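Local structure of D-3-phosphoglycerate dehydrogenase (Sulfolobus tokodaii, 2EKL) at residues Val226-Thr231 against Tyr252-Asp257; Ser232-Val237 against Val258-Pro263; Asp244-Gly249 against His275-Val280. The protein probably catalyses the NAD-dependent oxidation of 3-phosphoglycerate to 3-phosphohydroxypyruvate, the entry step of phosphorylated serine biosynthesis. All coordinates share one frame; numbering follows the deposited sequence.

Contact 1: Val226-Thr231 against Tyr252-Asp257. With NAD (nicotinamide-adenine-dinucleotide), chain B.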
loop_
_atom_site.group_PDB
_atom_site.type_symbol
_atom_site.label_atom_id
_atom_site.label_comp_id
_atom_site.label_asym_id
_atom_site.label_seq_id
_atom_site.Cartn_x
_atom_site.Cartn_y
_atom_site.Cartn_z
ATOM N N VAL A 226 -3.195 -3.133 17.860
ATOM C CA VAL A 226 -2.062 -3.517 17.031
ATOM C C VAL A 226 -2.543 -3.955 15.649
ATOM O O VAL A 226 -3.654 -4.471 15.499
ATOM C CB VAL A 226 -1.269 -4.681 17.690
ATOM C CG1 VAL A 226 -2.147 -5.931 17.781
ATOM C CG2 VAL A 226 -0.004 -4.978 16.899
ATOM N N ILE A 227 -1.713 -3.710 14.641
ATOM C CA ILE A 227 -2.000 -4.123 13.272
ATOM C C ILE A 227 -0.967 -5.204 12.985
ATOM O O ILE A 227 0.233 -4.994 13.185
ATOM C CB ILE A 227 -1.812 -2.969 12.257
ATOM C CG1 ILE A 227 -2.898 -1.914 12.456
ATOM C CG2 ILE A 227 -1.866 -3.516 10.829
ATOM C CD1 ILE A 227 -2.707 -0.677 11.602
ATOM N N ILE A 228 -1.429 -6.368 12.550
ATOM C CA ILE A 228 -0.523 -7.473 12.256
ATOM C C ILE A 228 -0.547 -7.795 10.767
ATOM O O ILE A 228 -1.612 -8.011 10.196
ATOM C CB ILE A 228 -0.927 -8.740 13.050
ATOM C CG1 ILE A 228 -0.998 -8.417 14.545
ATOM C CG2 ILE A 228 0.073 -9.856 12.794
ATOM C CD1 ILE A 228 -1.537 -9.572 15.409
ATOM N N VAL A 229 0.630 -7.825 10.146
ATOM C CA VAL A 229 0.731 -8.122 8.718
ATOM C C VAL A 229 1.509 -9.416 8.550
ATOM O O VAL A 229 2.514 -9.635 9.228
ATOM C CB VAL A 229 1.468 -6.991 7.953
ATOM C CG1 VAL A 229 1.498 -7.301 6.454
ATOM C CG2 VAL A 229 0.771 -5.661 8.195
ATOM N N ASN A 230 1.054 -10.276 7.647
ATOM C CA ASN A 230 1.736 -11.544 7.430
ATOM C C ASN A 230 1.814 -11.933 5.957
ATOM O O ASN A 230 0.797 -12.215 5.330
ATOM C CB ASN A 230 1.021 -12.654 8.214
ATOM C CG ASN A 230 1.769 -13.986 8.172
ATOM O OD1 ASN A 230 2.845 -14.094 7.586
ATOM N ND2 ASN A 230 1.193 -15.005 8.800
ATOM N N THR A 231 3.025 -11.930 5.409
ATOM C CA THR A 231 3.223 -12.342 4.024
ATOM C C THR A 231 4.221 -13.492 3.992
ATOM O O THR A 231 4.743 -13.835 2.935
ATOM C CB THR A 231 3.761 -11.201 3.132
ATOM O OG1 THR A 231 4.982 -10.692 3.680
ATOM C CG2 THR A 231 2.740 -10.082 3.024
ATOM N N TYR A 252 -6.515 -4.500 15.835
ATOM C CA TYR A 252 -7.197 -3.557 14.958
ATOM C C TYR A 252 -7.441 -4.208 13.602
ATOM O O TYR A 252 -8.508 -4.044 12.997
ATOM C CB TYR A 252 -6.340 -2.299 14.776
ATOM C CG TYR A 252 -6.986 -1.226 13.933
ATOM C CD1 TYR A 252 -7.964 -0.386 14.468
ATOM C CD2 TYR A 252 -6.625 -1.052 12.597
ATOM C CE1 TYR A 252 -8.564 0.605 13.692
ATOM C CE2 TYR A 252 -7.222 -0.063 11.811
ATOM C CZ TYR A 252 -8.188 0.760 12.367
ATOM O OH TYR A 252 -8.777 1.746 11.606
ATOM N N ALA A 253 -6.447 -4.952 13.128
ATOM C CA ALA A 253 -6.564 -5.619 11.844
ATOM C C ALA A 253 -5.464 -6.644 11.618
ATOM O O ALA A 253 -4.360 -6.524 12.160
ATOM C CB ALA A 253 -6.539 -4.579 10.711
ATOM N N TYR A 254 -5.789 -7.661 10.826
ATOM C CA TYR A 254 -4.838 -8.695 10.447
ATOM C C TYR A 254 -4.847 -8.661 8.920
ATOM O O TYR A 254 -5.885 -8.896 8.292
ATOM C CB TYR A 254 -5.282 -10.080 10.936
ATOM C CG TYR A 254 -4.328 -11.203 10.558
ATOM C CD1 TYR A 254 -3.033 -11.258 11.084
ATOM C CD2 TYR A 254 -4.723 -12.216 9.684
ATOM C CE1 TYR A 254 -2.160 -12.298 10.748
ATOM C CE2 TYR A 254 -3.860 -13.258 9.344
ATOM C CZ TYR A 254 -2.581 -13.292 9.879
ATOM O OH TYR A 254 -1.735 -14.326 9.550
ATOM N N ALA A 255 -3.706 -8.328 8.327
ATOM C CA ALA A 255 -3.587 -8.259 6.870
ATOM C C ALA A 255 -2.639 -9.364 6.444
ATOM O O ALA A 255 -1.486 -9.386 6.866
ATOM C CB ALA A 255 -3.041 -6.896 6.453
ATOM N N THR A 256 -3.104 -10.266 5.587
ATOM C CA THR A 256 -2.267 -11.386 5.195
ATOM C C THR A 256 -2.390 -11.806 3.737
ATOM O O THR A 256 -3.430 -11.617 3.108
ATOM C CB THR A 256 -2.594 -12.605 6.087
ATOM O OG1 THR A 256 -1.703 -13.680 5.792
ATOM C CG2 THR A 256 -4.033 -13.068 5.844
ATOM N N ASP A 257 -1.306 -12.369 3.207
ATOM C CA ASP A 257 -1.288 -12.867 1.840
ATOM C C ASP A 257 -1.316 -14.396 1.926
ATOM O O ASP A 257 -1.371 -15.086 0.910
ATOM C CB ASP A 257 -0.011 -12.411 1.124
ATOM C CG ASP A 257 0.032 -12.847 -0.332
ATOM O OD1 ASP A 257 -0.953 -12.599 -1.063
ATOM O OD2 ASP A 257 1.057 -13.430 -0.751
HETATM P PA NAD B . 14.901 -15.422 4.785
HETATM O O1A NAD B . 15.782 -14.461 4.097
HETATM O O2A NAD B . 15.434 -16.836 4.944
HETATM O O5B NAD B . 14.537 -14.779 6.207
HETATM C C5B NAD B . 13.730 -15.510 7.117
HETATM C C4B NAD B . 14.208 -14.960 8.593
HETATM O O4B NAD B . 13.242 -15.295 9.603
HETATM C C3B NAD B . 15.645 -15.480 8.930
HETATM O O3B NAD B . 16.526 -14.412 9.273
HETATM C C2B NAD B . 15.362 -16.516 10.025
HETATM O O2B NAD B . 16.397 -16.817 10.929
HETATM C C1B NAD B . 14.138 -15.899 10.594
HETATM N N9A NAD B . 13.372 -16.805 11.508
HETATM C C8A NAD B . 13.056 -18.151 11.396
HETATM N N7A NAD B . 12.344 -18.542 12.480
HETATM C C5A NAD B . 12.194 -17.468 13.289
HETATM C C6A NAD B . 11.551 -17.222 14.567
HETATM N N6A NAD B . 10.922 -18.191 15.212
HETATM N N1A NAD B . 11.592 -15.911 15.150
HETATM C C2A NAD B . 12.258 -14.821 14.501
HETATM N N3A NAD B . 12.887 -15.057 13.256
HETATM C C4A NAD B . 12.848 -16.353 12.674
HETATM O O3 NAD B . 13.515 -15.556 3.975
HETATM P PN NAD B . 12.720 -14.466 3.090
HETATM O O1N NAD B . 12.916 -13.123 3.656
HETATM O O2N NAD B . 13.226 -14.671 1.702
HETATM O O5D NAD B . 11.274 -15.075 3.246
HETATM C C5D NAD B . 10.532 -14.818 4.419
HETATM C C4D NAD B . 9.188 -15.515 4.390
HETATM O O4D NAD B . 8.360 -15.028 3.349
HETATM C C3D NAD B . 9.213 -17.057 4.184
HETATM O O3D NAD B . 8.272 -17.708 5.052
HETATM C C2D NAD B . 8.929 -17.217 2.735
HETATM O O2D NAD B . 8.598 -18.546 2.385
HETATM C C1D NAD B . 7.886 -16.141 2.611
HETATM N N1N NAD B . 7.554 -15.643 1.247
HETATM C C2N NAD B . 6.173 -15.486 0.909
HETATM C C3N NAD B . 5.831 -15.010 -0.391
HETATM C C7N NAD B . 4.403 -14.839 -0.747
HETATM O O7N NAD B . 4.054 -15.100 -2.018
HETATM N N7N NAD B . 3.461 -14.452 0.101
HETATM C C4N NAD B . 6.936 -14.701 -1.339
HETATM C C5N NAD B . 8.333 -14.866 -0.983
HETATM C C6N NAD B . 8.636 -15.344 0.331
#

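Contact 2: Ser232-Val237 against Val258-Pro263. With NAD (nicotinamide-adenine-dinucleotide), chain B.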
loop_
_atom_site.group_PDB
_atom_site.type_symbol
_atom_site.label_atom_id
_atom_site.label_comp_id
_atom_site.label_asym_id
_atom_site.label_seq_id
_atom_site.Cartn_x
_atom_site.Cartn_y
_atom_site.Cartn_z
ATOM N N SER A 232 4.474 -14.089 5.153
ATOM C CA SER A 232 5.418 -15.199 5.243
ATOM C C SER A 232 4.708 -16.552 5.218
ATOM O O SER A 232 4.528 -17.138 4.147
ATOM C CB SER A 232 6.287 -15.059 6.502
ATOM O OG SER A 232 5.516 -15.046 7.691
ATOM N N ARG A 233 4.315 -17.053 6.386
ATOM C CA ARG A 233 3.610 -18.330 6.478
ATOM C C ARG A 233 2.461 -18.253 7.478
ATOM O O ARG A 233 2.604 -17.690 8.563
ATOM C CB ARG A 233 4.557 -19.455 6.903
ATOM C CG ARG A 233 5.460 -19.971 5.798
ATOM C CD ARG A 233 5.852 -21.411 6.075
ATOM N NE ARG A 233 6.670 -21.982 5.010
ATOM C CZ ARG A 233 7.042 -23.257 4.960
ATOM N NH1 ARG A 233 6.665 -24.095 5.919
ATOM N NH2 ARG A 233 7.793 -23.695 3.958
ATOM N N ALA A 234 1.325 -18.831 7.113
ATOM C CA ALA A 234 0.159 -18.818 7.984
ATOM C C ALA A 234 0.431 -19.527 9.309
ATOM O O ALA A 234 0.018 -19.051 10.365
ATOM C CB ALA A 234 -1.032 -19.467 7.275
ATOM N N VAL A 235 1.137 -20.655 9.256
ATOM C CA VAL A 235 1.432 -21.426 10.465
ATOM C C VAL A 235 2.253 -20.683 11.520
ATOM O O VAL A 235 2.355 -21.140 12.660
ATOM C CB VAL A 235 2.152 -22.762 10.127
ATOM C CG1 VAL A 235 1.283 -23.598 9.203
ATOM C CG2 VAL A 235 3.503 -22.491 9.491
ATOM N N ALA A 236 2.836 -19.547 11.149
ATOM C CA ALA A 236 3.624 -18.763 12.094
ATOM C C ALA A 236 2.692 -18.124 13.120
ATOM O O ALA A 236 3.132 -17.661 14.172
ATOM C CB ALA A 236 4.410 -17.680 11.356
ATOM N N VAL A 237 1.398 -18.121 12.811
ATOM C CA VAL A 237 0.393 -17.530 13.691
ATOM C C VAL A 237 -0.669 -18.523 14.148
ATOM O O VAL A 237 -1.152 -19.335 13.359
ATOM C CB VAL A 237 -0.338 -16.365 12.985
ATOM C CG1 VAL A 237 -1.428 -15.797 13.894
ATOM C CG2 VAL A 237 0.658 -15.285 12.608
ATOM N N VAL A 258 -1.277 -14.912 3.151
ATOM C CA VAL A 258 -1.279 -16.358 3.372
ATOM C C VAL A 258 -2.333 -16.815 4.384
ATOM O O VAL A 258 -2.531 -16.190 5.431
ATOM C CB VAL A 258 0.113 -16.836 3.852
ATOM C CG1 VAL A 258 1.156 -16.550 2.781
ATOM C CG2 VAL A 258 0.481 -16.143 5.157
ATOM N N PHE A 259 -3.016 -17.909 4.063
ATOM C CA PHE A 259 -4.043 -18.449 4.943
ATOM C C PHE A 259 -3.737 -19.917 5.221
ATOM O O PHE A 259 -3.153 -20.607 4.387
ATOM C CB PHE A 259 -5.427 -18.313 4.297
ATOM C CG PHE A 259 -6.436 -17.613 5.168
ATOM C CD1 PHE A 259 -6.262 -16.279 5.525
ATOM C CD2 PHE A 259 -7.563 -18.288 5.635
ATOM C CE1 PHE A 259 -7.191 -15.627 6.335
ATOM C CE2 PHE A 259 -8.497 -17.646 6.444
ATOM C CZ PHE A 259 -8.311 -16.312 6.796
ATOM N N TRP A 260 -4.124 -20.383 6.403
ATOM C CA TRP A 260 -3.879 -21.761 6.807
ATOM C C TRP A 260 -4.363 -22.716 5.725
ATOM O O TRP A 260 -3.705 -23.711 5.424
ATOM C CB TRP A 260 -4.566 -22.009 8.149
ATOM C CG TRP A 260 -4.029 -21.073 9.200
ATOM C CD1 TRP A 260 -2.966 -21.294 10.032
ATOM C CD2 TRP A 260 -4.460 -19.729 9.450
ATOM N NE1 TRP A 260 -2.704 -20.168 10.779
ATOM C CE2 TRP A 260 -3.605 -19.192 10.442
ATOM C CE3 TRP A 260 -5.480 -18.922 8.930
ATOM C CZ2 TRP A 260 -3.741 -17.886 10.922
ATOM C CZ3 TRP A 260 -5.615 -17.620 9.409
ATOM C CH2 TRP A 260 -4.748 -17.117 10.396
ATOM N N ASN A 261 -5.508 -22.387 5.137
ATOM C CA ASN A 261 -6.095 -23.157 4.046
ATOM C C ASN A 261 -6.593 -22.137 3.029
ATOM O O ASN A 261 -7.352 -21.231 3.374
ATOM C CB ASN A 261 -7.262 -24.015 4.542
ATOM C CG ASN A 261 -6.800 -25.306 5.192
ATOM O OD1 ASN A 261 -6.223 -26.174 4.536
ATOM N ND2 ASN A 261 -7.048 -25.438 6.490
ATOM N N GLU A 262 -6.157 -22.285 1.781
ATOM C CA GLU A 262 -6.543 -21.360 0.719
ATOM C C GLU A 262 -7.282 -22.093 -0.402
ATOM O O GLU A 262 -6.661 -22.769 -1.219
ATOM C CB GLU A 262 -5.284 -20.680 0.158
ATOM C CG GLU A 262 -4.371 -20.091 1.242
ATOM C CD GLU A 262 -3.010 -19.643 0.720
ATOM O OE1 GLU A 262 -2.650 -19.994 -0.422
ATOM O OE2 GLU A 262 -2.288 -18.946 1.464
ATOM N N PRO A 263 -8.622 -21.972 -0.454
ATOM C CA PRO A 263 -9.518 -21.219 0.431
ATOM C C PRO A 263 -9.699 -21.923 1.774
ATOM O O PRO A 263 -9.363 -23.099 1.913
ATOM C CB PRO A 263 -10.838 -21.177 -0.349
ATOM C CG PRO A 263 -10.456 -21.553 -1.762
ATOM C CD PRO A 263 -9.389 -22.577 -1.554
HETATM P PA NAD B . 14.901 -15.422 4.785
HETATM O O1A NAD B . 15.782 -14.461 4.097
HETATM O O2A NAD B . 15.434 -16.836 4.944
HETATM O O5B NAD B . 14.537 -14.779 6.207
HETATM C C5B NAD B . 13.730 -15.510 7.117
HETATM C C4B NAD B . 14.208 -14.960 8.593
HETATM O O4B NAD B . 13.242 -15.295 9.603
HETATM C C3B NAD B . 15.645 -15.480 8.930
HETATM O O3B NAD B . 16.526 -14.412 9.273
HETATM C C2B NAD B . 15.362 -16.516 10.025
HETATM O O2B NAD B . 16.397 -16.817 10.929
HETATM C C1B NAD B . 14.138 -15.899 10.594
HETATM N N9A NAD B . 13.372 -16.805 11.508
HETATM C C8A NAD B . 13.056 -18.151 11.396
HETATM N N7A NAD B . 12.344 -18.542 12.480
HETATM C C5A NAD B . 12.194 -17.468 13.289
HETATM C C6A NAD B . 11.551 -17.222 14.567
HETATM N N6A NAD B . 10.922 -18.191 15.212
HETATM N N1A NAD B . 11.592 -15.911 15.150
HETATM C C2A NAD B . 12.258 -14.821 14.501
HETATM N N3A NAD B . 12.887 -15.057 13.256
HETATM C C4A NAD B . 12.848 -16.353 12.674
HETATM O O3 NAD B . 13.515 -15.556 3.975
HETATM P PN NAD B . 12.720 -14.466 3.090
HETATM O O1N NAD B . 12.916 -13.123 3.656
HETATM O O2N NAD B . 13.226 -14.671 1.702
HETATM O O5D NAD B . 11.274 -15.075 3.246
HETATM C C5D NAD B . 10.532 -14.818 4.419
HETATM C C4D NAD B . 9.188 -15.515 4.390
HETATM O O4D NAD B . 8.360 -15.028 3.349
HETATM C C3D NAD B . 9.213 -17.057 4.184
HETATM O O3D NAD B . 8.272 -17.708 5.052
HETATM C C2D NAD B . 8.929 -17.217 2.735
HETATM O O2D NAD B . 8.598 -18.546 2.385
HETATM C C1D NAD B . 7.886 -16.141 2.611
HETATM N N1N NAD B . 7.554 -15.643 1.247
HETATM C C2N NAD B . 6.173 -15.486 0.909
HETATM C C3N NAD B . 5.831 -15.010 -0.391
HETATM C C7N NAD B . 4.403 -14.839 -0.747
HETATM O O7N NAD B . 4.054 -15.100 -2.018
HETATM N N7N NAD B . 3.461 -14.452 0.101
HETATM C C4N NAD B . 6.936 -14.701 -1.339
HETATM C C5N NAD B . 8.333 -14.866 -0.983
HETATM C C6N NAD B . 8.636 -15.344 0.331
#

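Contact 3: Asp244-Gly249 against His275-Val280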
loop_
_atom_site.group_PDB
_atom_site.type_symbol
_atom_site.label_atom_id
_atom_site.label_comp_id
_atom_site.label_asym_id
_atom_site.label_seq_id
_atom_site.Cartn_x
_atom_site.Cartn_y
_atom_site.Cartn_z
ATOM N N ASP A 244 -9.650 -15.013 18.463
ATOM C CA ASP A 244 -10.007 -14.689 19.838
ATOM C C ASP A 244 -9.697 -13.222 20.125
ATOM O O ASP A 244 -10.551 -12.471 20.608
ATOM C CB ASP A 244 -9.217 -15.596 20.791
ATOM C CG ASP A 244 -9.661 -15.469 22.237
ATOM O OD1 ASP A 244 -10.559 -14.650 22.524
ATOM O OD2 ASP A 244 -9.108 -16.198 23.090
ATOM N N TYR A 245 -8.471 -12.811 19.816
ATOM C CA TYR A 245 -8.052 -11.441 20.062
ATOM C C TYR A 245 -8.670 -10.399 19.134
ATOM O O TYR A 245 -8.715 -9.217 19.473
ATOM C CB TYR A 245 -6.524 -11.367 20.047
ATOM C CG TYR A 245 -5.928 -11.857 21.345
ATOM C CD1 TYR A 245 -5.773 -10.994 22.433
ATOM C CD2 TYR A 245 -5.577 -13.194 21.512
ATOM C CE1 TYR A 245 -5.286 -11.456 23.657
ATOM C CE2 TYR A 245 -5.090 -13.669 22.735
ATOM C CZ TYR A 245 -4.948 -12.792 23.799
ATOM O OH TYR A 245 -4.464 -13.249 25.002
ATOM N N ILE A 246 -9.141 -10.825 17.967
ATOM C CA ILE A 246 -9.799 -9.893 17.059
ATOM C C ILE A 246 -11.202 -9.643 17.619
ATOM O O ILE A 246 -11.673 -8.504 17.678
ATOM C CB ILE A 246 -9.901 -10.469 15.627
ATOM C CG1 ILE A 246 -8.531 -10.395 14.943
ATOM C CG2 ILE A 246 -10.937 -9.694 14.814
ATOM C CD1 ILE A 246 -8.516 -10.926 13.523
ATOM N N LYS A 247 -11.859 -10.713 18.057
ATOM C CA LYS A 247 -13.197 -10.592 18.620
ATOM C C LYS A 247 -13.200 -9.805 19.927
ATOM O O LYS A 247 -14.180 -9.134 20.245
ATOM C CB LYS A 247 -13.811 -11.982 18.813
ATOM C CG LYS A 247 -14.093 -12.676 17.486
ATOM C CD LYS A 247 -14.563 -14.109 17.659
ATOM C CE LYS A 247 -15.937 -14.179 18.299
ATOM N NZ LYS A 247 -16.466 -15.572 18.278
ATOM N N LYS A 248 -12.102 -9.882 20.678
ATOM C CA LYS A 248 -11.978 -9.146 21.936
ATOM C C LYS A 248 -11.833 -7.655 21.635
ATOM O O LYS A 248 -12.053 -6.810 22.504
ATOM C CB LYS A 248 -10.747 -9.608 22.723
ATOM C CG LYS A 248 -10.832 -11.011 23.288
ATOM C CD LYS A 248 -9.539 -11.374 24.000
ATOM C CE LYS A 248 -9.617 -12.756 24.623
ATOM N NZ LYS A 248 -8.327 -13.161 25.241
ATOM N N GLY A 249 -11.448 -7.347 20.400
ATOM C CA GLY A 249 -11.274 -5.963 19.999
ATOM C C GLY A 249 -9.848 -5.462 20.162
ATOM O O GLY A 249 -9.570 -4.282 19.934
ATOM N N HIS A 275 -14.482 -11.686 8.698
ATOM C CA HIS A 275 -14.423 -10.575 9.640
ATOM C C HIS A 275 -13.922 -9.298 8.970
ATOM O O HIS A 275 -12.984 -9.332 8.169
ATOM C CB HIS A 275 -13.516 -10.918 10.824
ATOM C CG HIS A 275 -13.741 -10.048 12.018
ATOM N ND1 HIS A 275 -14.499 -10.449 13.099
ATOM C CD2 HIS A 275 -13.347 -8.780 12.285
ATOM C CE1 HIS A 275 -14.560 -9.467 13.980
ATOM N NE2 HIS A 275 -13.869 -8.443 13.511
ATOM N N GLU A 276 -14.551 -8.174 9.307
ATOM C CA GLU A 276 -14.182 -6.888 8.725
ATOM C C GLU A 276 -12.760 -6.447 9.062
ATOM O O GLU A 276 -12.171 -5.646 8.338
ATOM C CB GLU A 276 -15.179 -5.804 9.158
ATOM C CG GLU A 276 -15.352 -5.660 10.662
ATOM C CD GLU A 276 -16.483 -4.710 11.032
ATOM O OE1 GLU A 276 -17.628 -4.935 10.581
ATOM O OE2 GLU A 276 -16.230 -3.741 11.776
ATOM N N ARG A 277 -12.207 -6.973 10.151
ATOM C CA ARG A 277 -10.848 -6.609 10.555
ATOM C C ARG A 277 -9.780 -7.476 9.895
ATOM O O ARG A 277 -8.585 -7.307 10.149
ATOM C CB ARG A 277 -10.706 -6.689 12.077
ATOM C CG ARG A 277 -11.609 -5.724 12.816
ATOM C CD ARG A 277 -11.198 -5.572 14.269
ATOM N NE ARG A 277 -12.016 -4.563 14.932
ATOM C CZ ARG A 277 -11.723 -4.014 16.106
ATOM N NH1 ARG A 277 -10.623 -4.373 16.755
ATOM N NH2 ARG A 277 -12.528 -3.097 16.627
ATOM N N VAL A 278 -10.208 -8.408 9.050
ATOM C CA VAL A 278 -9.268 -9.278 8.362
ATOM C C VAL A 278 -9.182 -8.910 6.883
ATOM O O VAL A 278 -10.199 -8.835 6.185
ATOM C CB VAL A 278 -9.672 -10.765 8.521
ATOM C CG1 VAL A 278 -8.770 -11.652 7.668
ATOM C CG2 VAL A 278 -9.566 -11.163 9.993
ATOM N N ILE A 279 -7.954 -8.658 6.429
ATOM C CA ILE A 279 -7.669 -8.291 5.039
ATOM C C ILE A 279 -6.844 -9.425 4.437
ATOM O O ILE A 279 -5.815 -9.806 4.992
ATOM C CB ILE A 279 -6.848 -6.969 4.960
ATOM C CG1 ILE A 279 -7.698 -5.780 5.426
ATOM C CG2 ILE A 279 -6.377 -6.732 3.532
ATOM C CD1 ILE A 279 -7.914 -5.703 6.925
ATOM N N VAL A 280 -7.283 -9.952 3.300
ATOM C CA VAL A 280 -6.584 -11.071 2.685
ATOM C C VAL A 280 -6.355 -10.975 1.181
ATOM O O VAL A 280 -7.262 -10.624 0.425
ATOM C CB VAL A 280 -7.363 -12.405 2.920
ATOM C CG1 VAL A 280 -6.531 -13.589 2.426
ATOM C CG2 VAL A 280 -7.723 -12.566 4.390
HETATM O O HOH W 1 -8.366 -2.766 18.056
#

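Contact 1: Val226-Thr231 against Tyr252-Asp257
The phenol ring of Tyr-254 turns an edge to the neighbouring strand: CB of Ile-228 lies in its plane, 3.8 Å from CD1, with the CG2 methyl of the same isoleucine beside it. Farther out, the ring runs alongside Asn-230, whose amide plane stands 69° from it. Strands 226-230 and 253-256 illustrate how adjacent parallel strands of a Rossmann fold, here joined by the beta-alpha-beta crossover through helix 239-247, deliver residues to the cofactor. Between the strands the backbone ladder is regular, Ile-228 using its N toward Ala-253 O and its O toward Ala-255 N (2.8 Å), before Asn-230 N donates to Ala-255 O. Asn-230 ND2 donates to Tyr-254 OH at 3.1 Å, the hydroxyl lying close to the amide plane. Since ND2 also reaches Arg-233 O and OD1 binds Ser-232 OG, the buried amide is held at both ends and its flip state is fixed. On the opposite sheet face, Ala-255 packs against helix 102-118. Just beyond the strand ends the nicotinamide carboxamide of NAD is held. Thr-231 O accepts a hydrogen bond from N7N of NAD at 3.2 Å. Asp-257 extends its carboxylate away from its own amide nitrogen (chi1 -177°), toward the same group; OD1 is bound by Thr-281 and Ile-284 N, while OD2 accepts bonds from Gly-285 N and, at 2.7 Å, N7N of NAD.

Contact 2: Ser232-Val237 against Val258-Pro263
Ala-234 and Trp-260 bring the two loops together, their CA atoms 5.1 Å apart, where a 3-10 turn at 234-236 faces a chain without regular structure. Both loops follow the C-terminal ends of neighbouring parallel strands, the edge at which a Rossmann fold binds its dinucleotide, and they show how such loops can pack against each other beside the cofactor. The CB methyl of Ala-234 sits over the five-membered ring of Trp-260, 3.8 Å from its centroid and only 7° off the normal, a clear CH-pi contact. The same methyl presses on the backbone, 3.3 Å from Trp-260 N. The indole is fixed at its edge as well: NE1 donates to Val-237 O at 3.1 Å, with the oxygen close to the ring plane, although the donor is tilted 22° from the carbonyl plane. The six-membered edge of the indole, at CZ3, stands over the centre of the Phe-259 ring, which in turn packs on Phe-132 of the second subunit.

Val-258 fills the space nearer the cofactor. Its CG2 lies between the backbone N and the carbonyl carbon (chi1 -62°, measured to CG1), a placement that sets this methyl against Ala-234 N at 3.4 Å, while CG1 faces Ser-232 O. Ser-232 turns its CB to the nicotinamide ribose, C4D of NAD lying 3.6 Å away. The guanidinium of Arg-233 pairs with Asp-80. Glu-262 folds back on its own loop: OE1 is hydrogen-bonded to His-283 ND1, and OE2 accepts Phe-259 N at 2.9 Å through its anti lone pair.

Contact 3: Asp244-Gly249 against His275-Val280
NH1 of Arg-277 is shared by three oxygens: Val-251 O, a weak bond to Gly-249 O at 3.4 Å, and a water, also weakly held. That water donates to Gly-249 O at 2.7 Å, so the carbonyl and the guanidinium are joined both directly and through solvent. At Gly-249 the chain leaves helical angles in a Schellman motif, its positive phi (93°) turning the chain toward strand 251-256. Next to this polar link, Ile-246 lays its CG2 methyl over one face of the His-275 imidazole, 3.6 Å from the ring centroid and 17° off the normal. The contact joins the end of the crossover helix of the Rossmann fold to the type I turn, His-275 to Val-278, that leads into strand 278-280, one of the two outermost strands of the parallel sheet within this chain. With an alanine in place of His-275, the CG2 methyl of Ile-246 would probably lose the flat surface it rests on, and a gap would open above it. The other branch of Ile-246 points elsewhere: with CG1 anti to the carbonyl carbon (chi1 -76°), CD1 reaches Val-278 CG2 at 3.7 Å, the two side chains crossing at about a right angle.

How the contacts relate
From the N terminus, the first halves of contacts 1 and 2 follow without a break, strand 226-230 running into the loop 232-237; helix 239-247 then supplies the first half of contact 3. The return strand closes contact 1 over that helix, and the loop 258-263 closes contact 2 directly after it. Contact 3 closes last, beyond helix 267-274. None nests: every pair crosses, since the segments alternate along the chain. Contacts 1 and 3 share the sheet, Tyr-254 and Thr-256 pairing with Ile-279, whereas contacts 1 and 2 both border NAD. Phe-259 against Val-280 joins contact 2 to contact 3 on the side reached by the second subunit.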